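Local coordinates for digeranylgeranylglycerophospholipid reductase (Sulfolobus acidocaldarius, PDB 4OPC), which reduces the geranylgeranyl chains of archaeal membrane lipid precursors to saturated phytanyl chains, hydrogenating each double bond with the help of one bound FAD, at residues L5-L10 with L147-K152; L33-K38 with D119-M124; K38-I43 with V106-Q111. All blocks are in the same frame, centred on the assembly; numbering follows the deposited sequence.

Contact 1. Residues L5-L10 with L147-K152; sequences LKYDVL and LTVYSK
Leu5 and Lys6 run parallel to Val149 and Tyr150 as neighbouring strands, with CA-CA distances of 4.8 Å for the Leu5-Val149 bridge and 5.0 Å for Lys6-Tyr150. The ladder is read from three backbone bonds: Leu5 N to Thr148 O, Tyr150 N back to Leu5 O, the straightest at 169°, and Tyr7 N to Tyr150 O. A fourth, Lys152 N to Asp8 O at 2.9 Å, is more bent, and its N-H arrives well above the plane of the carbonyl. Ser151 CA also points its hydrogen almost straight at Tyr7 O. On one face of the ladder, Val149 takes the central place. Its CG1, anti to the backbone N (chi1 166°), meets Tyr7 CD1 at 3.7 Å, and the same methyl lies 4.4 Å from Leu10 CD2. Beside it, Leu5 CD1 reaches Leu147 CD2 at 4.2 Å. The other face carries Lys6 and Tyr150: the lysine chain, bent at chi2 (-87°), brings CE to 4.0 Å from Tyr150 CD2, an aliphatic contact oblique to the ring, while Thr148 CG2 covers one face of that ring near its rim. Tyr7 OH is hydrogen-bonded to Glu116, which satisfies the polar end of this buried ring. The contact joins edge strand 3-6 of a four-stranded mixed sheet to strand 145-150, and its chains lead on into strands 9-12 and 153-156, parallel neighbours in the nucleotide-binding sheet; Trp118 of strand 116-118 packs on Leu5, Tyr7 and Leu147, strand 132-140 flanks Val149, and helix 302-322 lies against Val9 and Asp8.

Contact 2. Residues L33-K38 with D119-M124; sequences LLVDSK and DLTTAM. With FDA (dihydroflavine-adenine dinucleotide), chain B.
Asp36 O sits 2.9 Å from Thr121 N and accepts its hydrogen bond although that N-H lies 43° out of the carbonyl plane, an oblique grip where the two chains turn across each other, their touching parts 99° apart. The site is the end of the second strand of a Rossmann-type FAD-binding fold, where an acidic residue holds the adenosine ribose: Asp36 OD1 accepts from FDA O2B and OD2 from FDA O3B at 2.6 Å, one carboxylate oxygen for each hydroxyl. Asp36 CG stands anti to the backbone N (chi1 -162°), which directs the carboxylate at the sugar. Its rotation is fixed further by an Asx turn, in which Lys38 N donates to the anti lone pair of OD1, and by Gly14 N, which donates to OD2. The turn is tied to segment 119-124 again by the hydrogen bond from Leu120 N to Lys38 O. Beyond the C2A edge of the adenine, Val35 CG1 meets Thr121 CG2 at 3.8 Å, the two side chains set roughly perpendicular to each other. Strand 121-124 reads the base itself: Ala123 N donates to FDA N1A and Ala123 O accepts from FDA N6A, both at 3.0 Å, a pair of backbone bonds that matches the N1-N6 edge of adenine. The extended Lys38 chain passes the ribose hydroxyls, CG being 3.6 Å from FDA O2B, before its NZ forms a salt bridge with Asp45. Near the adenine C2A, Ser37 OG and Thr122 OG1 share a hydrogen bond of 2.7 Å.

Contact 3. Residues K38-I43 with V106-Q111; sequences KPWNRI and VLKEAQ. With FDA (dihydroflavine-adenine dinucleotide), chain B.
Trp40 and Leu107 bury the most surface here, with Ile43 completing the group, and together they fasten the loop that follows strand 32-35 of the Rossmann-type FAD-binding fold to helix 99-112. No direct hydrogen bond crosses between the segments; the evidence for the contact is side-chain proximity and one bridging water. The six-membered part of the indole does the touching: CH2 comes to 3.6 Å from Leu107 CB, and CZ3 to 3.8 Å from Lys108 CG, so the benzo end of the ring rests obliquely on CB of Leu107 and CG of Lys108, successive helix residues. Gln111, one turn after Leu107, adds its amide. Its chain is extended, with CG anti to the backbone N (chi1 -170°), and this carries OE1 to 3.6 Å from Trp40 CZ2, the amide and indole planes 27° apart. Leu107 serves a second partner with its other end: CD1 meets Ile43 CG2 at 3.6 Å. Ile43 also reaches back to the indole, its CD1 lying 4.3 Å above one face, toward the rim. Trp40 opens a short 3-10 segment, 40-42, supported by the bond from Arg42 N to Pro39 O, and Ile43 follows directly after it. Ile117 of strand 116-118 packs on Trp40, Leu107 and Gln111, and Ser19 of helix 16-25 also touches Leu107. Replacing Trp40 by an alanine would probably open a gap over Leu107 CB and Lys108 CG and leave the Gln111 amide without its bridge to the loop. That bridge is a water in the plane of the indole at its edge, accepting from Trp40 NE1 at 2.9 Å and from Gln111 NE2 at 3.0 Å.

How the contacts relate
From the N terminus, the chain passes contact 1 (5-10), then 33-38 of contact 2, which runs on into 38-43 of contact 3 through the shared Lys38. The loops close in reverse order: 106-111 closes contact 3, 119-124 contact 2 and 147-152 contact 1, so the three are nested and none cross. Contacts 1 and 2 touch where neighbouring strands 9-12 and 32-35 pair, Val9 O lying 3.0 Å from Leu33 N. Contacts 2 and 3 meet at Asp119 OD2, 2.8 Å from Trp40 N. Contacts 1 and 3 stay about 11 Å apart at their nearest atoms. Together they tie the four-stranded sheet, the nucleotide-binding sheet and helix 99-112; contacts 2 and 3 touch the cofactor's adenosine end.

Contact 1. Residues L5-L10 with L147-K152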
loop_
_atom_site.group_PDB
_atom_site.type_symbol
_atom_site.label_atom_id
_atom_site.label_comp_id
_atom_site.label_asym_id
_atom_site.label_seq_id
_atom_site.Cartn_x
_atom_site.Cartn_y
_atom_site.Cartn_z
ATOM N N LEU A 5 -10.981 -20.575 23.065
ATOM C CA LEU A 5 -11.461 -19.279 23.542
ATOM C C LEU A 5 -12.420 -18.650 22.538
ATOM O O LEU A 5 -12.260 -18.837 21.338
ATOM C CB LEU A 5 -10.275 -18.353 23.788
ATOM C CG LEU A 5 -9.228 -18.939 24.738
ATOM C CD1 LEU A 5 -7.978 -18.079 24.749
ATOM C CD2 LEU A 5 -9.797 -19.079 26.141
ATOM N N LYS A 6 -13.404 -17.895 23.025
ATOM C CA LYS A 6 -14.427 -17.286 22.169
ATOM C C LYS A 6 -14.302 -15.769 22.108
ATOM O O LYS A 6 -14.469 -15.089 23.121
ATOM C CB LYS A 6 -15.825 -17.654 22.673
ATOM C CG LYS A 6 -16.103 -19.142 22.701
ATOM C CD LYS A 6 -16.623 -19.641 21.367
ATOM C CE LYS A 6 -17.021 -21.107 21.460
ATOM N NZ LYS A 6 -17.947 -21.358 22.601
ATOM N N TYR A 7 -14.033 -15.248 20.914
ATOM C CA TYR A 7 -13.900 -13.816 20.687
ATOM C C TYR A 7 -14.902 -13.359 19.636
ATOM O O TYR A 7 -15.434 -14.163 18.874
ATOM C CB TYR A 7 -12.471 -13.461 20.237
ATOM C CG TYR A 7 -11.487 -13.465 21.384
ATOM C CD1 TYR A 7 -10.987 -14.652 21.886
ATOM C CD2 TYR A 7 -11.072 -12.278 21.972
ATOM C CE1 TYR A 7 -10.104 -14.667 22.956
ATOM C CE2 TYR A 7 -10.190 -12.282 23.047
ATOM C CZ TYR A 7 -9.700 -13.474 23.521
ATOM O OH TYR A 7 -8.826 -13.504 24.593
ATOM N N ASP A 8 -15.183 -12.065 19.610
ATOM C CA ASP A 8 -16.024 -11.525 18.557
ATOM C C ASP A 8 -15.216 -11.373 17.278
ATOM O O ASP A 8 -15.662 -11.793 16.202
ATOM C CB ASP A 8 -16.603 -10.181 18.972
ATOM C CG ASP A 8 -17.595 -10.317 20.094
ATOM O OD1 ASP A 8 -18.390 -11.293 20.086
ATOM O OD2 ASP A 8 -17.585 -9.457 21.000
ATOM N N VAL A 9 -14.029 -10.777 17.401
ATOM C CA VAL A 9 -13.161 -10.492 16.261
ATOM C C VAL A 9 -11.733 -10.907 16.595
ATOM O O VAL A 9 -11.251 -10.650 17.711
ATOM C CB VAL A 9 -13.166 -8.974 15.924
ATOM C CG1 VAL A 9 -12.259 -8.669 14.744
ATOM C CG2 VAL A 9 -14.585 -8.501 15.647
ATOM N N LEU A 10 -11.058 -11.547 15.639
ATOM C CA LEU A 10 -9.629 -11.826 15.729
ATOM C C LEU A 10 -8.905 -11.074 14.620
ATOM O O LEU A 10 -9.218 -11.264 13.438
ATOM C CB LEU A 10 -9.368 -13.323 15.589
ATOM C CG LEU A 10 -7.910 -13.745 15.399
ATOM C CD1 LEU A 10 -7.069 -13.421 16.634
ATOM C CD2 LEU A 10 -7.845 -15.222 15.081
ATOM N N LEU A 147 -3.242 -22.429 21.032
ATOM C CA LEU A 147 -4.598 -22.069 21.434
ATOM C C LEU A 147 -5.510 -22.024 20.221
ATOM O O LEU A 147 -5.097 -21.601 19.149
ATOM C CB LEU A 147 -4.592 -20.676 22.072
ATOM C CG LEU A 147 -3.666 -20.477 23.272
ATOM C CD1 LEU A 147 -2.826 -19.226 23.091
ATOM C CD2 LEU A 147 -4.471 -20.402 24.553
ATOM N N THR A 148 -6.757 -22.431 20.402
ATOM C CA THR A 148 -7.767 -22.250 19.379
ATOM C C THR A 148 -8.654 -21.074 19.756
ATOM O O THR A 148 -9.259 -21.055 20.837
ATOM C CB THR A 148 -8.612 -23.515 19.238
ATOM O OG1 THR A 148 -7.856 -24.504 18.528
ATOM C CG2 THR A 148 -9.888 -23.225 18.483
ATOM N N VAL A 149 -8.716 -20.086 18.874
ATOM C CA VAL A 149 -9.554 -18.922 19.096
ATOM C C VAL A 149 -10.667 -18.898 18.062
ATOM O O VAL A 149 -10.410 -18.881 16.858
ATOM C CB VAL A 149 -8.729 -17.621 19.039
ATOM C CG1 VAL A 149 -9.643 -16.406 18.923
ATOM C CG2 VAL A 149 -7.819 -17.527 20.260
ATOM N N TYR A 150 -11.903 -18.906 18.534
ATOM C CA TYR A 150 -13.058 -18.785 17.657
ATOM C C TYR A 150 -13.450 -17.327 17.557
ATOM O O TYR A 150 -13.355 -16.577 18.529
ATOM C CB TYR A 150 -14.226 -19.615 18.186
ATOM C CG TYR A 150 -13.931 -21.093 18.209
ATOM C CD1 TYR A 150 -13.868 -21.824 17.031
ATOM C CD2 TYR A 150 -13.696 -21.755 19.403
ATOM C CE1 TYR A 150 -13.598 -23.180 17.047
ATOM C CE2 TYR A 150 -13.426 -23.112 19.425
ATOM C CZ TYR A 150 -13.374 -23.814 18.239
ATOM O OH TYR A 150 -13.105 -25.163 18.244
ATOM N N SER A 151 -13.867 -16.917 16.367
ATOM C CA SER A 151 -14.289 -15.547 16.129
ATOM C C SER A 151 -15.415 -15.522 15.115
ATOM O O SER A 151 -15.531 -16.431 14.289
ATOM C CB SER A 151 -13.104 -14.708 15.619
ATOM O OG SER A 151 -12.508 -15.274 14.452
ATOM N N LYS A 152 -16.249 -14.488 15.162
ATOM C CA LYS A 152 -17.228 -14.283 14.094
ATOM C C LYS A 152 -16.568 -13.778 12.811
ATOM O O LYS A 152 -17.009 -14.106 11.709
ATOM C CB LYS A 152 -18.338 -13.312 14.524
ATOM C CG LYS A 152 -19.143 -13.752 15.719
ATOM C CD LYS A 152 -19.557 -15.224 15.633
ATOM C CE LYS A 152 -20.604 -15.480 14.574
ATOM N NZ LYS A 152 -21.012 -16.917 14.557
#

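Contact 2. Residues L33-K38 with D119-M124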
loop_
_atom_site.group_PDB
_atom_site.type_symbol
_atom_site.label_atom_id
_atom_site.label_comp_id
_atom_site.label_asym_id
_atom_site.label_seq_id
_atom_site.Cartn_x
_atom_site.Cartn_y
_atom_site.Cartn_z
ATOM N N LEU A 33 -9.388 -9.692 19.903
ATOM C CA LEU A 33 -8.006 -10.104 20.094
ATOM C C LEU A 33 -7.202 -9.749 18.858
ATOM O O LEU A 33 -7.606 -10.077 17.739
ATOM C CB LEU A 33 -7.924 -11.617 20.311
ATOM C CG LEU A 33 -6.512 -12.202 20.433
ATOM C CD1 LEU A 33 -5.767 -11.620 21.632
ATOM C CD2 LEU A 33 -6.561 -13.720 20.517
ATOM N N LEU A 34 -6.068 -9.091 19.059
ATOM C CA LEU A 34 -5.111 -8.914 17.967
ATOM C C LEU A 34 -3.843 -9.672 18.308
ATOM O O LEU A 34 -3.369 -9.631 19.444
ATOM C CB LEU A 34 -4.811 -7.429 17.732
ATOM C CG LEU A 34 -3.845 -7.039 16.610
ATOM C CD1 LEU A 34 -4.227 -5.670 16.064
ATOM C CD2 LEU A 34 -2.395 -7.012 17.078
ATOM N N VAL A 35 -3.291 -10.362 17.316
ATOM C CA VAL A 35 -2.032 -11.071 17.491
ATOM C C VAL A 35 -1.006 -10.583 16.475
ATOM O O VAL A 35 -1.360 -10.154 15.367
ATOM C CB VAL A 35 -2.201 -12.605 17.347
ATOM C CG1 VAL A 35 -3.184 -13.136 18.405
ATOM C CG2 VAL A 35 -2.650 -12.996 15.939
ATOM N N ASP A 36 0.261 -10.632 16.845
ATOM C CA ASP A 36 1.331 -10.387 15.897
ATOM C C ASP A 36 2.505 -11.290 16.238
ATOM O O ASP A 36 2.842 -11.469 17.415
ATOM C CB ASP A 36 1.764 -8.918 15.911
ATOM C CG ASP A 36 2.546 -8.539 14.671
ATOM O OD1 ASP A 36 3.707 -8.972 14.544
ATOM O OD2 ASP A 36 1.986 -7.815 13.813
ATOM N N SER A 37 3.136 -11.855 15.212
ATOM C CA SER A 37 4.294 -12.728 15.393
ATOM C C SER A 37 5.493 -12.023 16.024
ATOM O O SER A 37 6.339 -12.674 16.626
ATOM C CB SER A 37 4.732 -13.302 14.048
ATOM O OG SER A 37 3.702 -14.087 13.472
ATOM N N LYS A 38 5.578 -10.708 15.874
ATOM C CA LYS A 38 6.720 -9.953 16.393
ATOM C C LYS A 38 6.581 -9.673 17.881
ATOM O O LYS A 38 5.473 -9.567 18.391
ATOM C CB LYS A 38 6.837 -8.619 15.660
ATOM C CG LYS A 38 7.270 -8.752 14.211
ATOM C CD LYS A 38 7.225 -7.410 13.488
ATOM C CE LYS A 38 7.667 -7.575 12.041
ATOM N NZ LYS A 38 7.749 -6.263 11.349
ATOM N N ASP A 119 1.503 -10.473 21.639
ATOM C CA ASP A 119 2.685 -10.417 20.788
ATOM C C ASP A 119 3.383 -11.775 20.767
ATOM O O ASP A 119 3.023 -12.701 21.521
ATOM C CB ASP A 119 3.644 -9.287 21.217
ATOM C CG ASP A 119 4.402 -9.594 22.510
ATOM O OD1 ASP A 119 3.892 -10.360 23.357
ATOM O OD2 ASP A 119 5.504 -9.047 22.704
ATOM N N LEU A 120 4.396 -11.886 19.909
ATOM C CA LEU A 120 5.106 -13.150 19.687
ATOM C C LEU A 120 4.134 -14.313 19.449
ATOM O O LEU A 120 4.402 -15.453 19.849
ATOM C CB LEU A 120 6.083 -13.462 20.827
ATOM C CG LEU A 120 7.436 -14.021 20.365
ATOM C CD1 LEU A 120 8.256 -12.975 19.583
ATOM C CD2 LEU A 120 8.232 -14.582 21.534
ATOM N N THR A 121 3.012 -14.013 18.803
ATOM C CA THR A 121 1.957 -14.991 18.601
ATOM C C THR A 121 1.592 -15.073 17.134
ATOM O O THR A 121 1.260 -14.067 16.516
ATOM C CB THR A 121 0.717 -14.645 19.444
ATOM O OG1 THR A 121 1.072 -14.695 20.830
ATOM C CG2 THR A 121 -0.408 -15.656 19.206
ATOM N N THR A 122 1.671 -16.275 16.582
ATOM C CA THR A 122 1.432 -16.474 15.158
ATOM C C THR A 122 0.146 -17.258 14.932
ATOM O O THR A 122 -0.094 -18.292 15.569
ATOM C CB THR A 122 2.606 -17.236 14.526
ATOM O OG1 THR A 122 3.825 -16.510 14.740
ATOM C CG2 THR A 122 2.391 -17.419 13.029
ATOM N N ALA A 123 -0.697 -16.750 14.041
ATOM C CA ALA A 123 -1.839 -17.527 13.578
ATOM C C ALA A 123 -1.311 -18.555 12.585
ATOM O O ALA A 123 -0.839 -18.206 11.499
ATOM C CB ALA A 123 -2.900 -16.630 12.958
ATOM N N MET A 124 -1.362 -19.821 12.980
ATOM C CA MET A 124 -0.744 -20.900 12.236
ATOM C C MET A 124 -1.650 -21.484 11.182
ATOM O O MET A 124 -1.190 -21.867 10.113
ATOM C CB MET A 124 -0.306 -22.008 13.187
ATOM C CG MET A 124 0.916 -21.633 14.009
ATOM S SD MET A 124 2.364 -21.273 12.963
ATOM C CE MET A 124 3.662 -21.048 14.184
HETATM P PA FDA B . 2.808 -4.977 7.639
HETATM O O1A FDA B . 3.683 -5.883 6.863
HETATM O O2A FDA B . 3.398 -3.648 8.094
HETATM O O5B FDA B . 2.295 -5.736 8.930
HETATM C C5B FDA B . 1.908 -7.123 8.861
HETATM C C4B FDA B . 2.043 -7.695 10.247
HETATM O O4B FDA B . 1.485 -9.025 10.271
HETATM C C3B FDA B . 3.482 -7.816 10.762
HETATM O O3B FDA B . 3.660 -7.066 11.962
HETATM C C2B FDA B . 3.694 -9.334 10.916
HETATM O O2B FDA B . 4.532 -9.661 12.013
HETATM C C1B FDA B . 2.270 -9.825 11.132
HETATM N N9A FDA B . 1.983 -11.208 10.769
HETATM C C8A FDA B . 2.124 -11.788 9.532
HETATM N N7A FDA B . 1.707 -13.032 9.476
HETATM C C5A FDA B . 1.251 -13.282 10.762
HETATM C C6A FDA B . 0.634 -14.407 11.346
HETATM N N6A FDA B . 0.317 -15.513 10.671
HETATM N N1A FDA B . 0.254 -14.309 12.635
HETATM C C2A FDA B . 0.531 -13.187 13.306
HETATM N N3A FDA B . 1.069 -12.052 12.854
HETATM C C4A FDA B . 1.382 -12.158 11.558
HETATM N N1 FDA B . 4.091 3.214 2.343
HETATM C C2 FDA B . 3.870 4.524 2.689
HETATM O O2 FDA B . 2.747 4.928 2.974
HETATM N N3 FDA B . 4.961 5.351 2.734
HETATM C C4 FDA B . 6.254 5.047 2.361
HETATM O O4 FDA B . 7.157 5.851 2.583
HETATM C C4X FDA B . 6.415 3.705 1.952
HETATM N N5 FDA B . 7.657 3.271 1.593
HETATM C C5X FDA B . 7.925 1.920 1.514
HETATM C C6 FDA B . 9.232 1.464 1.425
HETATM C C7 FDA B . 9.533 0.111 1.436
HETATM C C7M FDA B . 10.975 -0.325 1.469
HETATM C C8 FDA B . 8.490 -0.826 1.489
HETATM C C8M FDA B . 8.789 -2.305 1.573
HETATM C C9 FDA B . 7.171 -0.373 1.558
HETATM C C9A FDA B . 6.878 0.985 1.593
HETATM N N10 FDA B . 5.558 1.479 1.705
HETATM C C10 FDA B . 5.355 2.809 2.001
HETATM C "C1'" FDA B . 4.398 0.562 1.835
HETATM C "C2'" FDA B . 4.002 0.392 3.314
HETATM O "O2'" FDA B . 5.161 0.173 4.124
HETATM C "C3'" FDA B . 3.060 -0.803 3.480
HETATM O "O3'" FDA B . 2.041 -0.705 2.494
HETATM C "C4'" FDA B . 2.348 -0.892 4.838
HETATM O "O4'" FDA B . 3.262 -0.736 5.922
HETATM C "C5'" FDA B . 1.595 -2.195 4.976
HETATM O "O5'" FDA B . 1.026 -2.296 6.297
HETATM P P FDA B . 0.328 -3.651 6.753
HETATM O O1P FDA B . -0.160 -3.428 8.124
HETATM O O2P FDA B . -0.664 -4.146 5.711
HETATM O O3P FDA B . 1.498 -4.742 6.731
#

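Contact 3. Residues K38-I43 with V106-Q111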
loop_
_atom_site.group_PDB
_atom_site.type_symbol
_atom_site.label_atom_id
_atom_site.label_comp_id
_atom_site.label_asym_id
_atom_site.label_seq_id
_atom_site.Cartn_x
_atom_site.Cartn_y
_atom_site.Cartn_z
ATOM N N LYS A 38 5.578 -10.708 15.874
ATOM C CA LYS A 38 6.720 -9.953 16.393
ATOM C C LYS A 38 6.581 -9.673 17.881
ATOM O O LYS A 38 5.473 -9.567 18.391
ATOM C CB LYS A 38 6.837 -8.619 15.660
ATOM C CG LYS A 38 7.270 -8.752 14.211
ATOM C CD LYS A 38 7.225 -7.410 13.488
ATOM C CE LYS A 38 7.667 -7.575 12.041
ATOM N NZ LYS A 38 7.749 -6.263 11.349
ATOM N N PRO A 39 7.711 -9.515 18.579
ATOM C CA PRO A 39 7.619 -9.007 19.949
ATOM C C PRO A 39 7.171 -7.553 19.912
ATOM O O PRO A 39 7.446 -6.843 18.932
ATOM C CB PRO A 39 9.064 -9.081 20.440
ATOM C CG PRO A 39 9.885 -8.967 19.219
ATOM C CD PRO A 39 9.104 -9.671 18.137
ATOM N N TRP A 40 6.492 -7.126 20.969
ATOM C CA TRP A 40 5.953 -5.781 21.085
ATOM C C TRP A 40 6.869 -4.679 20.554
ATOM O O TRP A 40 6.441 -3.863 19.739
ATOM C CB TRP A 40 5.621 -5.487 22.547
ATOM C CG TRP A 40 4.162 -5.549 22.870
ATOM C CD1 TRP A 40 3.512 -6.517 23.595
ATOM C CD2 TRP A 40 3.166 -4.588 22.502
ATOM N NE1 TRP A 40 2.173 -6.210 23.699
ATOM C CE2 TRP A 40 1.937 -5.034 23.025
ATOM C CE3 TRP A 40 3.200 -3.385 21.788
ATOM C CZ2 TRP A 40 0.751 -4.316 22.858
ATOM C CZ3 TRP A 40 2.023 -2.683 21.616
ATOM C CH2 TRP A 40 0.818 -3.145 22.148
ATOM N N ASN A 41 8.121 -4.641 21.000
ATOM C CA ASN A 41 8.976 -3.512 20.633
ATOM C C ASN A 41 9.432 -3.504 19.179
ATOM O O ASN A 41 10.065 -2.550 18.732
ATOM C CB ASN A 41 10.160 -3.358 21.587
ATOM C CG ASN A 41 11.020 -4.584 21.656
ATOM O OD1 ASN A 41 10.969 -5.447 20.784
ATOM N ND2 ASN A 41 11.826 -4.679 22.718
ATOM N N ARG A 42 9.092 -4.548 18.431
ATOM C CA ARG A 42 9.401 -4.579 17.006
ATOM C C ARG A 42 8.170 -4.426 16.134
ATOM O O ARG A 42 8.286 -4.285 14.921
ATOM C CB ARG A 42 10.130 -5.867 16.638
ATOM C CG ARG A 42 11.495 -5.990 17.274
ATOM C CD ARG A 42 12.265 -7.152 16.688
ATOM N NE ARG A 42 12.639 -6.863 15.311
ATOM C CZ ARG A 42 13.861 -6.514 14.931
ATOM N NH1 ARG A 42 14.840 -6.432 15.825
ATOM N NH2 ARG A 42 14.104 -6.256 13.655
ATOM N N ILE A 43 6.983 -4.449 16.724
ATOM C CA ILE A 43 5.779 -4.318 15.914
ATOM C C ILE A 43 5.792 -2.985 15.177
ATOM O O ILE A 43 6.060 -1.932 15.766
ATOM C CB ILE A 43 4.483 -4.482 16.732
ATOM C CG1 ILE A 43 4.414 -5.896 17.311
ATOM C CG2 ILE A 43 3.259 -4.237 15.838
ATOM C CD1 ILE A 43 3.300 -6.104 18.335
ATOM N N VAL A 106 -0.541 3.385 18.790
ATOM C CA VAL A 106 -1.894 3.053 18.347
ATOM C C VAL A 106 -2.355 1.756 19.002
ATOM O O VAL A 106 -3.452 1.688 19.545
ATOM C CB VAL A 106 -1.982 2.940 16.815
ATOM C CG1 VAL A 106 -3.350 2.434 16.380
ATOM C CG2 VAL A 106 -1.688 4.295 16.174
ATOM N N LEU A 107 -1.494 0.743 18.995
ATOM C CA LEU A 107 -1.840 -0.534 19.613
ATOM C C LEU A 107 -2.046 -0.417 21.117
ATOM O O LEU A 107 -2.991 -0.987 21.653
ATOM C CB LEU A 107 -0.774 -1.577 19.315
ATOM C CG LEU A 107 -0.744 -2.064 17.875
ATOM C CD1 LEU A 107 0.516 -2.886 17.670
ATOM C CD2 LEU A 107 -1.980 -2.883 17.583
ATOM N N LYS A 108 -1.174 0.318 21.801
ATOM C CA LYS A 108 -1.310 0.474 23.246
ATOM C C LYS A 108 -2.597 1.214 23.596
ATOM O O LYS A 108 -3.254 0.894 24.587
ATOM C CB LYS A 108 -0.083 1.168 23.831
ATOM C CG LYS A 108 1.152 0.265 23.838
ATOM C CD LYS A 108 2.390 0.970 24.367
ATOM C CE LYS A 108 3.636 0.126 24.129
ATOM N NZ LYS A 108 4.894 0.894 24.367
ATOM N N GLU A 109 -2.978 2.187 22.771
ATOM C CA GLU A 109 -4.230 2.895 23.018
ATOM C C GLU A 109 -5.436 2.003 22.745
ATOM O O GLU A 109 -6.389 2.008 23.515
ATOM C CB GLU A 109 -4.298 4.202 22.227
ATOM C CG GLU A 109 -3.316 5.219 22.768
ATOM C CD GLU A 109 -3.487 6.606 22.185
ATOM O OE1 GLU A 109 -4.506 6.856 21.501
ATOM O OE2 GLU A 109 -2.596 7.448 22.427
ATOM N N ALA A 110 -5.380 1.222 21.667
ATOM C CA ALA A 110 -6.436 0.245 21.404
ATOM C C ALA A 110 -6.576 -0.713 22.597
ATOM O O ALA A 110 -7.681 -1.059 23.010
ATOM C CB ALA A 110 -6.147 -0.522 20.120
ATOM N N GLN A 111 -5.437 -1.129 23.141
ATOM C CA GLN A 111 -5.403 -2.014 24.303
ATOM C C GLN A 111 -6.042 -1.350 25.528
ATOM O O GLN A 111 -6.866 -1.961 26.218
ATOM C CB GLN A 111 -3.957 -2.416 24.572
ATOM C CG GLN A 111 -3.768 -3.518 25.610
ATOM C CD GLN A 111 -2.323 -3.967 25.653
ATOM O OE1 GLN A 111 -1.414 -3.148 25.549
ATOM N NE2 GLN A 111 -2.100 -5.272 25.774
HETATM P PA FDA B . 2.808 -4.977 7.639
HETATM O O1A FDA B . 3.683 -5.883 6.863
HETATM O O2A FDA B . 3.398 -3.648 8.094
HETATM O O5B FDA B . 2.295 -5.736 8.930
HETATM C C5B FDA B . 1.908 -7.123 8.861
HETATM C C4B FDA B . 2.043 -7.695 10.247
HETATM O O4B FDA B . 1.485 -9.025 10.271
HETATM C C3B FDA B . 3.482 -7.816 10.762
HETATM O O3B FDA B . 3.660 -7.066 11.962
HETATM C C2B FDA B . 3.694 -9.334 10.916
HETATM O O2B FDA B . 4.532 -9.661 12.013
HETATM C C1B FDA B . 2.270 -9.825 11.132
HETATM N N9A FDA B . 1.983 -11.208 10.769
HETATM C C8A FDA B . 2.124 -11.788 9.532
HETATM N N7A FDA B . 1.707 -13.032 9.476
HETATM C C5A FDA B . 1.251 -13.282 10.762
HETATM C C6A FDA B . 0.634 -14.407 11.346
HETATM N N6A FDA B . 0.317 -15.513 10.671
HETATM N N1A FDA B . 0.254 -14.309 12.635
HETATM C C2A FDA B . 0.531 -13.187 13.306
HETATM N N3A FDA B . 1.069 -12.052 12.854
HETATM C C4A FDA B . 1.382 -12.158 11.558
HETATM N N1 FDA B . 4.091 3.214 2.343
HETATM C C2 FDA B . 3.870 4.524 2.689
HETATM O O2 FDA B . 2.747 4.928 2.974
HETATM N N3 FDA B . 4.961 5.351 2.734
HETATM C C4 FDA B . 6.254 5.047 2.361
HETATM O O4 FDA B . 7.157 5.851 2.583
HETATM C C4X FDA B . 6.415 3.705 1.952
HETATM N N5 FDA B . 7.657 3.271 1.593
HETATM C C5X FDA B . 7.925 1.920 1.514
HETATM C C6 FDA B . 9.232 1.464 1.425
HETATM C C7 FDA B . 9.533 0.111 1.436
HETATM C C7M FDA B . 10.975 -0.325 1.469
HETATM C C8 FDA B . 8.490 -0.826 1.489
HETATM C C8M FDA B . 8.789 -2.305 1.573
HETATM C C9 FDA B . 7.171 -0.373 1.558
HETATM C C9A FDA B . 6.878 0.985 1.593
HETATM N N10 FDA B . 5.558 1.479 1.705
HETATM C C10 FDA B . 5.355 2.809 2.001
HETATM C "C1'" FDA B . 4.398 0.562 1.835
HETATM C "C2'" FDA B . 4.002 0.392 3.314
HETATM O "O2'" FDA B . 5.161 0.173 4.124
HETATM C "C3'" FDA B . 3.060 -0.803 3.480
HETATM O "O3'" FDA B . 2.041 -0.705 2.494
HETATM C "C4'" FDA B . 2.348 -0.892 4.838
HETATM O "O4'" FDA B . 3.262 -0.736 5.922
HETATM C "C5'" FDA B . 1.595 -2.195 4.976
HETATM O "O5'" FDA B . 1.026 -2.296 6.297
HETATM P P FDA B . 0.328 -3.651 6.753
HETATM O O1P FDA B . -0.160 -3.428 8.124
HETATM O O2P FDA B . -0.664 -4.146 5.711
HETATM O O3P FDA B . 1.498 -4.742 6.731
HETATM O O HOH W 1 0.005 -7.392 25.222
#